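PDB 3P9Y: CG14216, which probably removes phosphate from serine residues in the C-terminal domain repeats of RNA polymerase II, with a part in RNA processing and termination. Local coordinates for residues T63-I68 against H87-N92. The protein carries 2 engineered substitutions. Residues are numbered along the deposited sequence; the frame is centred on the assembly and turned at random.
Sequences TKYEDI and HMLDRN
Leu-89 opens the contact on the helix 85-95 side, reaching its CD2 methyl across to Ile-68 and Tyr-65. Its CG lies anti to its own carbonyl carbon (chi1 -73°), a turn that brings the branch end nearer to helix 65-82 than the CB bond alone would. Leu-89 CD2 sits 3.8 Å from Ile-68 CG2, the two side chains crossing at about a right angle, and meets the Tyr-65 ring at its edge, 4.1 Å from Tyr-65 CD1. Tyr-69 and Leu-72 also touch Leu-89. Helices 65-82 and 85-95, joined by a short turn, pack on one another beside helix 22-32 of the low-molecular-weight tyrosine phosphatase-like fold; Met-88 of the second packs on an apolar side chain of the bound peptide. Next comes Arg-91, whose NE (2.8 Å) and NH2 (3.0 Å) both donate to Asn-92 OD1, side-on and from one face of the amide, while NH1 forms a salt bridge with Glu-25. Asn-92 ND2 is hydrogen-bonded to Met-20 O, which leaves the amide held at both ends. Asn-92 CB rests over the Tyr-65 ring in a CH-pi contact, 3.5 Å from its centroid and 5° off the normal; the amide plane is turned 55° from the ring, with Asn-92 ND2 3.6 Å from Tyr-65 CE1. Tyr-65 OH hydrogen-bonds to Asn-19 O. Cutting Tyr-65 back to alanine is likely to open a gap over Asn-92 CB and leave that carbonyl without its hydroxyl partner. Met-24 packs against both Tyr-65 and Asn-92.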
loop_
_atom_site.group_PDB
_atom_site.type_symbol
_atom_site.label_atom_id
_atom_site.label_comp_id
_atom_site.label_asym_id
_atom_site.label_seq_id
_atom_site.Cartn_x
_atom_site.Cartn_y
_atom_site.Cartn_z
ATOM N N THR A 63 11.273 4.844 11.890
ATOM C CA THR A 63 12.163 3.796 12.378
ATOM C C THR A 63 12.558 2.906 11.204
ATOM O O THR A 63 11.697 2.324 10.551
ATOM C CB THR A 63 11.483 2.910 13.448
ATOM O OG1 THR A 63 10.934 3.726 14.490
ATOM C CG2 THR A 63 12.481 1.933 14.054
ATOM N N LYS A 64 13.853 2.807 10.929
ATOM C CA LYS A 64 14.339 1.968 9.838
ATOM C C LYS A 64 13.863 0.527 9.995
ATOM O O LYS A 64 13.827 -0.003 11.106
ATOM C CB LYS A 64 15.866 1.989 9.788
ATOM C CG LYS A 64 16.480 3.334 9.447
ATOM C CD LYS A 64 17.999 3.214 9.390
ATOM C CE LYS A 64 18.679 4.566 9.318
ATOM N NZ LYS A 64 20.160 4.446 9.405
ATOM N N TYR A 65 13.498 -0.104 8.883
ATOM C CA TYR A 65 13.123 -1.513 8.902
ATOM C C TYR A 65 14.269 -2.337 9.474
ATOM O O TYR A 65 14.052 -3.331 10.157
ATOM C CB TYR A 65 12.801 -2.019 7.492
ATOM C CG TYR A 65 11.544 -1.441 6.879
ATOM C CD1 TYR A 65 10.290 -1.742 7.396
ATOM C CD2 TYR A 65 11.612 -0.609 5.770
ATOM C CE1 TYR A 65 9.136 -1.219 6.831
ATOM C CE2 TYR A 65 10.467 -0.081 5.199
ATOM C CZ TYR A 65 9.231 -0.392 5.733
ATOM O OH TYR A 65 8.090 0.132 5.164
ATOM N N GLU A 66 15.493 -1.914 9.186
ATOM C CA GLU A 66 16.675 -2.635 9.636
ATOM C C GLU A 66 16.770 -2.636 11.161
ATOM O O GLU A 66 17.165 -3.634 11.764
ATOM C CB GLU A 66 17.936 -2.017 9.030
ATOM C CG GLU A 66 19.219 -2.706 9.455
ATOM C CD GLU A 66 20.451 -2.084 8.829
ATOM O OE1 GLU A 66 20.311 -1.061 8.125
ATOM O OE2 GLU A 66 21.560 -2.620 9.043
ATOM N N ASP A 67 16.405 -1.519 11.781
ATOM C CA ASP A 67 16.460 -1.408 13.233
ATOM C C ASP A 67 15.344 -2.203 13.899
ATOM O O ASP A 67 15.540 -2.778 14.965
ATOM C CB ASP A 67 16.394 0.055 13.665
ATOM C CG ASP A 67 17.676 0.801 13.367
ATOM O OD1 ASP A 67 18.708 0.133 13.160
ATOM O OD2 ASP A 67 17.652 2.049 13.340
ATOM N N ILE A 68 14.172 -2.234 13.277
ATOM C CA ILE A 68 13.075 -3.043 13.793
ATOM C C ILE A 68 13.469 -4.512 13.705
ATOM O O ILE A 68 13.185 -5.296 14.605
ATOM C CB ILE A 68 11.773 -2.792 13.013
ATOM C CG1 ILE A 68 11.338 -1.331 13.183
ATOM C CG2 ILE A 68 10.678 -3.740 13.486
ATOM C CD1 ILE A 68 10.135 -0.942 12.355
ATOM N N HIS A 87 11.596 -12.049 7.766
ATOM C CA HIS A 87 11.623 -12.074 6.309
ATOM C C HIS A 87 10.867 -10.875 5.748
ATOM O O HIS A 87 11.319 -10.241 4.800
ATOM C CB HIS A 87 11.025 -13.364 5.751
ATOM C CG HIS A 87 10.850 -13.340 4.264
ATOM N ND1 HIS A 87 11.912 -13.228 3.393
ATOM C CD2 HIS A 87 9.737 -13.395 3.493
ATOM C CE1 HIS A 87 11.463 -13.224 2.150
ATOM N NE2 HIS A 87 10.147 -13.326 2.184
ATOM N N MET A 88 9.717 -10.567 6.338
ATOM C CA MET A 88 8.940 -9.410 5.914
ATOM C C MET A 88 9.779 -8.143 6.023
ATOM O O MET A 88 9.814 -7.333 5.101
ATOM C CB MET A 88 7.671 -9.268 6.761
ATOM C CG MET A 88 6.848 -8.026 6.440
ATOM S SD MET A 88 5.346 -7.909 7.444
ATOM C CE MET A 88 4.454 -9.354 6.872
ATOM N N LEU A 89 10.455 -7.981 7.155
ATOM C CA LEU A 89 11.250 -6.791 7.409
ATOM C C LEU A 89 12.449 -6.731 6.468
ATOM O O LEU A 89 12.873 -5.655 6.059
ATOM C CB LEU A 89 11.710 -6.765 8.870
ATOM C CG LEU A 89 10.596 -6.448 9.874
ATOM C CD1 LEU A 89 10.911 -7.017 11.250
ATOM C CD2 LEU A 89 10.342 -4.942 9.944
ATOM N N ASP A 90 12.984 -7.894 6.122
ATOM C CA ASP A 90 14.121 -7.970 5.215
ATOM C C ASP A 90 13.702 -7.557 3.808
ATOM O O ASP A 90 14.401 -6.807 3.135
ATOM C CB ASP A 90 14.679 -9.391 5.189
ATOM C CG ASP A 90 15.892 -9.519 4.298
ATOM O OD1 ASP A 90 16.848 -8.736 4.487
ATOM O OD2 ASP A 90 15.888 -10.397 3.407
ATOM N N ARG A 91 12.548 -8.049 3.371
ATOM C CA ARG A 91 12.004 -7.689 2.071
ATOM C C ARG A 91 11.781 -6.176 2.017
ATOM O O ARG A 91 12.106 -5.526 1.022
ATOM C CB ARG A 91 10.697 -8.447 1.827
ATOM C CG ARG A 91 10.136 -8.321 0.413
ATOM C CD ARG A 91 9.285 -7.066 0.238
ATOM N NE ARG A 91 8.427 -6.838 1.399
ATOM C CZ ARG A 91 7.323 -7.530 1.673
ATOM N NH1 ARG A 91 6.930 -8.507 0.867
ATOM N NH2 ARG A 91 6.613 -7.250 2.763
ATOM N N ASN A 92 11.254 -5.619 3.104
ATOM C CA ASN A 92 10.970 -4.189 3.173
ATOM C C ASN A 92 12.249 -3.357 3.089
ATOM O O ASN A 92 12.300 -2.347 2.387
ATOM C CB ASN A 92 10.216 -3.853 4.467
ATOM C CG ASN A 92 8.831 -4.485 4.521
ATOM O OD1 ASN A 92 8.299 -4.936 3.508
ATOM N ND2 ASN A 92 8.243 -4.513 5.706
#